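Local coordinates for protein bacterioferritin (Rhodobacter capsulatus, PDB 1JGC) that probably stores iron, oxidising Fe(2+) with dioxygen at a ferroxidase centre and laying down the ferric mineral inside a hollow shell of 24 subunits, at residues S122-T125 with D126-H130; A97-L100 with Y101-R105. All blocks are in the same frame, centred on the assembly; numbering follows the deposited sequence.

In the fold
Contact 2, residues 97-105 on helix 83-111, comes first along the chain; contact 1, residues 122-130, follows on the next long helix, 114-144. Each is one continuous stretch of about two and a half helical turns, and their centres lie about 11 Å apart within the ferritin four-helix bundle. The two stretches touch directly. Arg-102 NH2 makes a salt bridge of 2.9 Å with Glu-128 OE2, and Ile-124 CG1 packs on Tyr-101 CB at 3.6 Å. Both contacts also touch the second subunit. Contact 1 carries two residues of the dinuclear iron site, Glu-127 and His-130; the site holds no metal in this model. Contact 2 brings Tyr-101 up beside Glu-127.

Contact 1: residues S122-T125 with D126-H130; sequences SLIT and DEEGH
Ser-122 with Asp-126 and Leu-123 with Glu-127 are pairs one turn apart in helix 114-144, a local contact on the stretch that brings two iron-site residues to the ferroxidase centre. The backbone holds it together: Glu-127 N gives a hydrogen bond of 2.8 Å to Leu-123 O, and Glu-128 N one of 2.9 Å to Ile-124 O. Asp-126 N reaches Ser-122 O at 3.0 Å. With CG beside its own backbone N (chi1 -65°), the Asp-126 carboxylate folds back along the helix, its CG 3.4 Å from Ser-122 O. A weak hydrogen bond links Asp-126 OD2 to NE2 of His-54, a residue of the first iron site that the aspartate probably helps to orient. Putting an alanine here would probably leave His-54 NE2 without that partner, its imidazole less firmly fixed in rotation. Glu-127 belongs to both iron sites, empty in this model, and its CB lies 3.5 Å from Leu-123 O. Ile-124 and Glu-128 run side by side in the same direction, CG2 of the isoleucine 4.0 Å from OE2 of the glutamate. That OE2 forms a salt bridge with Arg-102 NH2 of helix 83-111 and OE1 another with Arg-61 of the second subunit, whose Val-115 packs on Thr-125. Inside the bundle, Leu-123 lies against Ile-58 of helix 38-64 and Glu-18 of helix 5-34, while Glu-127 touches Glu-94 of helix 83-111.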
ATOM      1  N   SER A 122     -16.561 -21.247 -39.916  1.00 22.65           N
ATOM      2  CA  SER A 122     -15.906 -20.228 -39.114  1.00 23.43           C
ATOM      3  C   SER A 122     -15.177 -19.257 -40.061  1.00 22.49           C
ATOM      4  O   SER A 122     -15.261 -18.039 -39.896  1.00 21.49           O
ATOM      5  CB  SER A 122     -14.929 -20.879 -38.133  1.00 23.32           C
ATOM      6  OG  SER A 122     -14.132 -19.902 -37.494  1.00 28.27           O
ATOM      7  N   LEU A 123     -14.478 -19.793 -41.059  1.00 20.99           N
ATOM      8  CA  LEU A 123     -13.783 -18.943 -42.014  1.00 21.45           C
ATOM      9  C   LEU A 123     -14.780 -18.087 -42.801  1.00 21.84           C
ATOM     10  O   LEU A 123     -14.561 -16.890 -43.007  1.00 22.52           O
ATOM     11  CB  LEU A 123     -12.953 -19.785 -42.974  1.00 20.67           C
ATOM     12  CG  LEU A 123     -11.724 -20.486 -42.385  1.00 22.64           C
ATOM     13  CD1 LEU A 123     -11.104 -21.403 -43.441  1.00 21.79           C
ATOM     14  CD2 LEU A 123     -10.705 -19.449 -41.912  1.00 22.62           C
ATOM     15  N   ILE A 124     -15.874 -18.698 -43.241  1.00 21.18           N
ATOM     16  CA  ILE A 124     -16.899 -17.976 -43.988  1.00 19.89           C
ATOM     17  C   ILE A 124     -17.413 -16.826 -43.136  1.00 19.96           C
ATOM     18  O   ILE A 124     -17.571 -15.713 -43.629  1.00 18.61           O
ATOM     19  CB  ILE A 124     -18.087 -18.908 -44.372  1.00 20.57           C
ATOM     20  CG1 ILE A 124     -17.648 -19.874 -45.478  1.00 18.41           C
ATOM     21  CG2 ILE A 124     -19.300 -18.085 -44.821  1.00 17.65           C
ATOM     22  CD1 ILE A 124     -18.666 -20.939 -45.800  1.00 19.28           C
ATOM     23  N   THR A 125     -17.662 -17.099 -41.855  1.00 20.10           N
ATOM     24  CA  THR A 125     -18.149 -16.068 -40.945  1.00 20.91           C
ATOM     25  C   THR A 125     -17.147 -14.918 -40.800  1.00 21.83           C
ATOM     26  O   THR A 125     -17.537 -13.759 -40.851  1.00 22.72           O
ATOM     27  CB  THR A 125     -18.468 -16.646 -39.552  1.00 20.79           C
ATOM     28  OG1 THR A 125     -19.416 -17.710 -39.688  1.00 21.78           O
ATOM     29  CG2 THR A 125     -19.073 -15.577 -38.660  1.00 17.91           C
ATOM     30  N   ASP A 126     -15.865 -15.229 -40.629  1.00 23.30           N
ATOM     31  CA  ASP A 126     -14.858 -14.176 -40.507  1.00 25.03           C
ATOM     32  C   ASP A 126     -14.749 -13.363 -41.801  1.00 26.32           C
ATOM     33  O   ASP A 126     -14.666 -12.137 -41.769  1.00 26.04           O
ATOM     34  CB  ASP A 126     -13.474 -14.752 -40.188  1.00 25.61           C
ATOM     35  CG  ASP A 126     -13.408 -15.422 -38.834  1.00 27.91           C
ATOM     36  OD1 ASP A 126     -14.187 -15.047 -37.928  1.00 28.83           O
ATOM     37  OD2 ASP A 126     -12.554 -16.323 -38.671  1.00 30.29           O
ATOM     38  N   GLU A 127     -14.737 -14.047 -42.941  1.00 27.02           N
ATOM     39  CA  GLU A 127     -14.622 -13.341 -44.202  1.00 28.11           C
ATOM     40  C   GLU A 127     -15.830 -12.438 -44.472  1.00 26.86           C
ATOM     41  O   GLU A 127     -15.678 -11.350 -45.024  1.00 26.17           O
ATOM     42  CB  GLU A 127     -14.393 -14.332 -45.348  1.00 31.18           C
ATOM     43  CG  GLU A 127     -12.993 -14.226 -45.993  1.00 37.23           C
ATOM     44  CD  GLU A 127     -11.828 -14.573 -45.043  1.00 41.77           C
ATOM     45  OE1 GLU A 127     -11.641 -13.887 -44.000  1.00 43.77           O
ATOM     46  OE2 GLU A 127     -11.077 -15.538 -45.346  1.00 44.71           O
ATOM     47  N   GLU A 128     -17.026 -12.865 -44.083  1.00 25.22           N
ATOM     48  CA  GLU A 128     -18.177 -12.008 -44.301  1.00 25.39           C
ATOM     49  C   GLU A 128     -18.004 -10.775 -43.414  1.00 25.51           C
ATOM     50  O   GLU A 128     -18.466  -9.680 -43.749  1.00 24.65           O
ATOM     51  CB  GLU A 128     -19.489 -12.751 -44.005  1.00 25.79           C
ATOM     52  CG  GLU A 128     -19.969 -13.580 -45.202  1.00 26.74           C
ATOM     53  CD  GLU A 128     -21.435 -14.010 -45.126  1.00 28.26           C
ATOM     54  OE1 GLU A 128     -22.271 -13.277 -44.551  1.00 29.05           O
ATOM     55  OE2 GLU A 128     -21.761 -15.083 -45.672  1.00 28.10           O
ATOM     56  N   GLY A 129     -17.302 -10.957 -42.296  1.00 25.07           N
ATOM     57  CA  GLY A 129     -17.033  -9.848 -41.400  1.00 25.13           C
ATOM     58  C   GLY A 129     -16.145  -8.814 -42.086  1.00 26.19           C
ATOM     59  O   GLY A 129     -16.421  -7.607 -42.028  1.00 26.45           O
ATOM     60  N   HIS A 130     -15.078  -9.279 -42.737  1.00 26.42           N
ATOM     61  CA  HIS A 130     -14.169  -8.387 -43.456  1.00 28.02           C
ATOM     62  C   HIS A 130     -14.905  -7.712 -44.616  1.00 27.40           C
ATOM     63  O   HIS A 130     -14.710  -6.527 -44.878  1.00 26.80           O
ATOM     64  CB  HIS A 130     -12.968  -9.165 -44.006  1.00 30.89           C
ATOM     65  CG  HIS A 130     -12.035  -9.668 -42.949  1.00 35.92           C
ATOM     66  ND1 HIS A 130     -11.116 -10.671 -43.185  1.00 38.68           N
ATOM     67  CD2 HIS A 130     -11.866  -9.297 -41.654  1.00 37.25           C
ATOM     68  CE1 HIS A 130     -10.421 -10.897 -42.082  1.00 39.94           C
ATOM     69  NE2 HIS A 130     -10.857 -10.076 -41.138  1.00 39.83           N
TER

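Contact 2: residues A97-L100 with Y101-R105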
ATOM      1  N   ALA A  97     -12.291 -15.905 -51.968  1.00 32.42           N
ATOM      2  CA  ALA A  97     -12.136 -16.788 -50.812  1.00 31.68           C
ATOM      3  C   ALA A  97     -13.490 -17.323 -50.341  1.00 30.65           C
ATOM      4  O   ALA A  97     -13.632 -18.519 -50.094  1.00 30.96           O
ATOM      5  CB  ALA A  97     -11.419 -16.058 -49.663  1.00 30.85           C
ATOM      6  N   LEU A  98     -14.487 -16.452 -50.216  1.00 29.59           N
ATOM      7  CA  LEU A  98     -15.806 -16.910 -49.780  1.00 30.34           C
ATOM      8  C   LEU A  98     -16.363 -17.972 -50.734  1.00 30.54           C
ATOM      9  O   LEU A  98     -16.960 -18.971 -50.314  1.00 30.02           O
ATOM     10  CB  LEU A  98     -16.781 -15.732 -49.691  1.00 29.36           C
ATOM     11  CG  LEU A  98     -16.721 -14.900 -48.410  1.00 30.30           C
ATOM     12  CD1 LEU A  98     -17.547 -13.636 -48.593  1.00 31.37           C
ATOM     13  CD2 LEU A  98     -17.250 -15.712 -47.241  1.00 28.21           C
ATOM     14  N   LYS A  99     -16.161 -17.742 -52.023  1.00 30.57           N
ATOM     15  CA  LYS A  99     -16.631 -18.660 -53.047  1.00 30.73           C
ATOM     16  C   LYS A  99     -16.023 -20.024 -52.764  1.00 28.96           C
ATOM     17  O   LYS A  99     -16.729 -21.029 -52.676  1.00 29.07           O
ATOM     18  CB  LYS A  99     -16.187 -18.151 -54.422  1.00 32.54           C
ATOM     19  CG  LYS A  99     -16.659 -18.973 -55.594  1.00 36.43           C
ATOM     20  CD  LYS A  99     -16.223 -18.328 -56.911  1.00 39.34           C
ATOM     21  CE  LYS A  99     -16.718 -19.125 -58.130  1.00 40.33           C
ATOM     22  NZ  LYS A  99     -16.111 -20.495 -58.242  1.00 40.34           N
ATOM     23  N   LEU A 100     -14.706 -20.046 -52.596  1.00 27.16           N
ATOM     24  CA  LEU A 100     -13.994 -21.283 -52.326  1.00 26.48           C
ATOM     25  C   LEU A 100     -14.417 -21.955 -51.029  1.00 27.07           C
ATOM     26  O   LEU A 100     -14.557 -23.181 -50.982  1.00 27.42           O
ATOM     27  CB  LEU A 100     -12.490 -21.025 -52.290  1.00 25.57           C
ATOM     28  CG  LEU A 100     -11.626 -22.175 -51.755  1.00 25.25           C
ATOM     29  CD1 LEU A 100     -11.804 -23.396 -52.632  1.00 23.39           C
ATOM     30  CD2 LEU A 100     -10.166 -21.748 -51.720  1.00 24.31           C
ATOM     31  N   TYR A 101     -14.615 -21.161 -49.977  1.00 26.36           N
ATOM     32  CA  TYR A 101     -14.992 -21.720 -48.681  1.00 25.74           C
ATOM     33  C   TYR A 101     -16.388 -22.318 -48.661  1.00 26.19           C
ATOM     34  O   TYR A 101     -16.611 -23.338 -48.013  1.00 27.04           O
ATOM     35  CB  TYR A 101     -14.889 -20.670 -47.570  1.00 25.49           C
ATOM     36  CG  TYR A 101     -13.512 -20.083 -47.362  1.00 24.81           C
ATOM     37  CD1 TYR A 101     -12.361 -20.778 -47.730  1.00 25.02           C
ATOM     38  CD2 TYR A 101     -13.358 -18.833 -46.765  1.00 26.78           C
ATOM     39  CE1 TYR A 101     -11.090 -20.238 -47.508  1.00 25.24           C
ATOM     40  CE2 TYR A 101     -12.096 -18.283 -46.534  1.00 25.77           C
ATOM     41  CZ  TYR A 101     -10.972 -18.990 -46.907  1.00 25.87           C
ATOM     42  OH  TYR A 101      -9.737 -18.446 -46.657  1.00 27.66           O
ATOM     43  N   ARG A 102     -17.330 -21.687 -49.354  1.00 26.07           N
ATOM     44  CA  ARG A 102     -18.696 -22.199 -49.395  1.00 27.53           C
ATOM     45  C   ARG A 102     -18.741 -23.553 -50.110  1.00 28.82           C
ATOM     46  O   ARG A 102     -19.534 -24.445 -49.772  1.00 28.75           O
ATOM     47  CB  ARG A 102     -19.599 -21.193 -50.099  1.00 26.70           C
ATOM     48  CG  ARG A 102     -19.744 -19.913 -49.312  1.00 28.16           C
ATOM     49  CD  ARG A 102     -20.623 -18.893 -49.984  1.00 28.03           C
ATOM     50  NE  ARG A 102     -20.923 -17.808 -49.057  1.00 31.73           N
ATOM     51  CZ  ARG A 102     -20.837 -16.516 -49.362  1.00 33.22           C
ATOM     52  NH1 ARG A 102     -20.463 -16.144 -50.577  1.00 34.70           N
ATOM     53  NH2 ARG A 102     -21.117 -15.591 -48.450  1.00 34.39           N
ATOM     54  N   GLU A 103     -17.853 -23.696 -51.085  1.00 29.58           N
ATOM     55  CA  GLU A 103     -17.731 -24.903 -51.882  1.00 30.07           C
ATOM     56  C   GLU A 103     -17.135 -26.015 -51.013  1.00 29.80           C
ATOM     57  O   GLU A 103     -17.698 -27.108 -50.894  1.00 29.21           O
ATOM     58  CB  GLU A 103     -16.813 -24.593 -53.053  1.00 32.24           C
ATOM     59  CG  GLU A 103     -16.983 -25.452 -54.269  1.00 36.78           C
ATOM     60  CD  GLU A 103     -16.035 -25.018 -55.383  1.00 39.88           C
ATOM     61  OE1 GLU A 103     -16.057 -23.806 -55.747  1.00 40.64           O
ATOM     62  OE2 GLU A 103     -15.276 -25.890 -55.878  1.00 39.50           O
ATOM     63  N   ALA A 104     -15.990 -25.724 -50.400  1.00 28.51           N
ATOM     64  CA  ALA A 104     -15.322 -26.693 -49.538  1.00 27.60           C
ATOM     65  C   ALA A 104     -16.273 -27.093 -48.420  1.00 26.84           C
ATOM     66  O   ALA A 104     -16.424 -28.268 -48.099  1.00 27.18           O
ATOM     67  CB  ALA A 104     -14.049 -26.089 -48.950  1.00 26.90           C
ATOM     68  N   ARG A 105     -16.924 -26.098 -47.839  1.00 26.36           N
ATOM     69  CA  ARG A 105     -17.852 -26.325 -46.750  1.00 26.50           C
ATOM     70  C   ARG A 105     -18.952 -27.326 -47.149  1.00 27.13           C
ATOM     71  O   ARG A 105     -19.225 -28.281 -46.412  1.00 27.25           O
ATOM     72  CB  ARG A 105     -18.419 -24.971 -46.304  1.00 26.57           C
ATOM     73  CG  ARG A 105     -19.384 -25.032 -45.164  1.00 25.71           C
ATOM     74  CD  ARG A 105     -20.773 -25.169 -45.710  1.00 28.66           C
ATOM     75  NE  ARG A 105     -21.684 -25.629 -44.682  1.00 29.86           N
ATOM     76  CZ  ARG A 105     -22.732 -26.395 -44.932  1.00 30.83           C
ATOM     77  NH1 ARG A 105     -22.992 -26.777 -46.178  1.00 28.55           N
ATOM     78  NH2 ARG A 105     -23.505 -26.789 -43.930  1.00 33.88           N
TER
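Ala-97 and Tyr-101 meet one turn apart on helix 83-111, and main-chain hydrogen bonds set the spacing. Tyr-101 N bonds to Ala-97 O at 2.8 Å, Arg-102 N to Leu-98 O at 2.9 Å and Ala-104 N to Leu-100 O at 3.0 Å; the bond from Glu-103 N to Lys-99 O is weak. Over one face of the tyrosine ring stands Ala-97 O, 3.1 Å above the plane and displaced toward the rim. Ala-97 CB makes an apolar touch at the far part of the ring, 3.9 Å from CE2, and Leu-100 CG packs more loosely near CD1. A chi1 of -60° keeps CG beside the backbone N and lays the ring back along the preceding turn. The helix is one of the four long ones of the ferritin bundle, and Tyr-101 points into it: Ala-14 of helix 5-34 touches its side chain, and its OH makes a weak hydrogen bond with OE2 of the iron-site residue Glu-127. Two further pairs involve charged groups. Arg-102 is extended from CG to NE and crosses Leu-98 at a slant. Leu-98 CB sits over one face of the guanidinium, 3.8 Å from NH1, while NH2 lies 4.1 Å from both Leu-98 CD1 and CD2. NH2 also forms a salt bridge with Glu-128 OE2 of helix 114-144. Lys-99 and Glu-103 are exposed and run side by side in the same direction, NZ of the lysine and OE1 of the glutamate 4.1 Å apart, opposite charges too distant for a salt bridge.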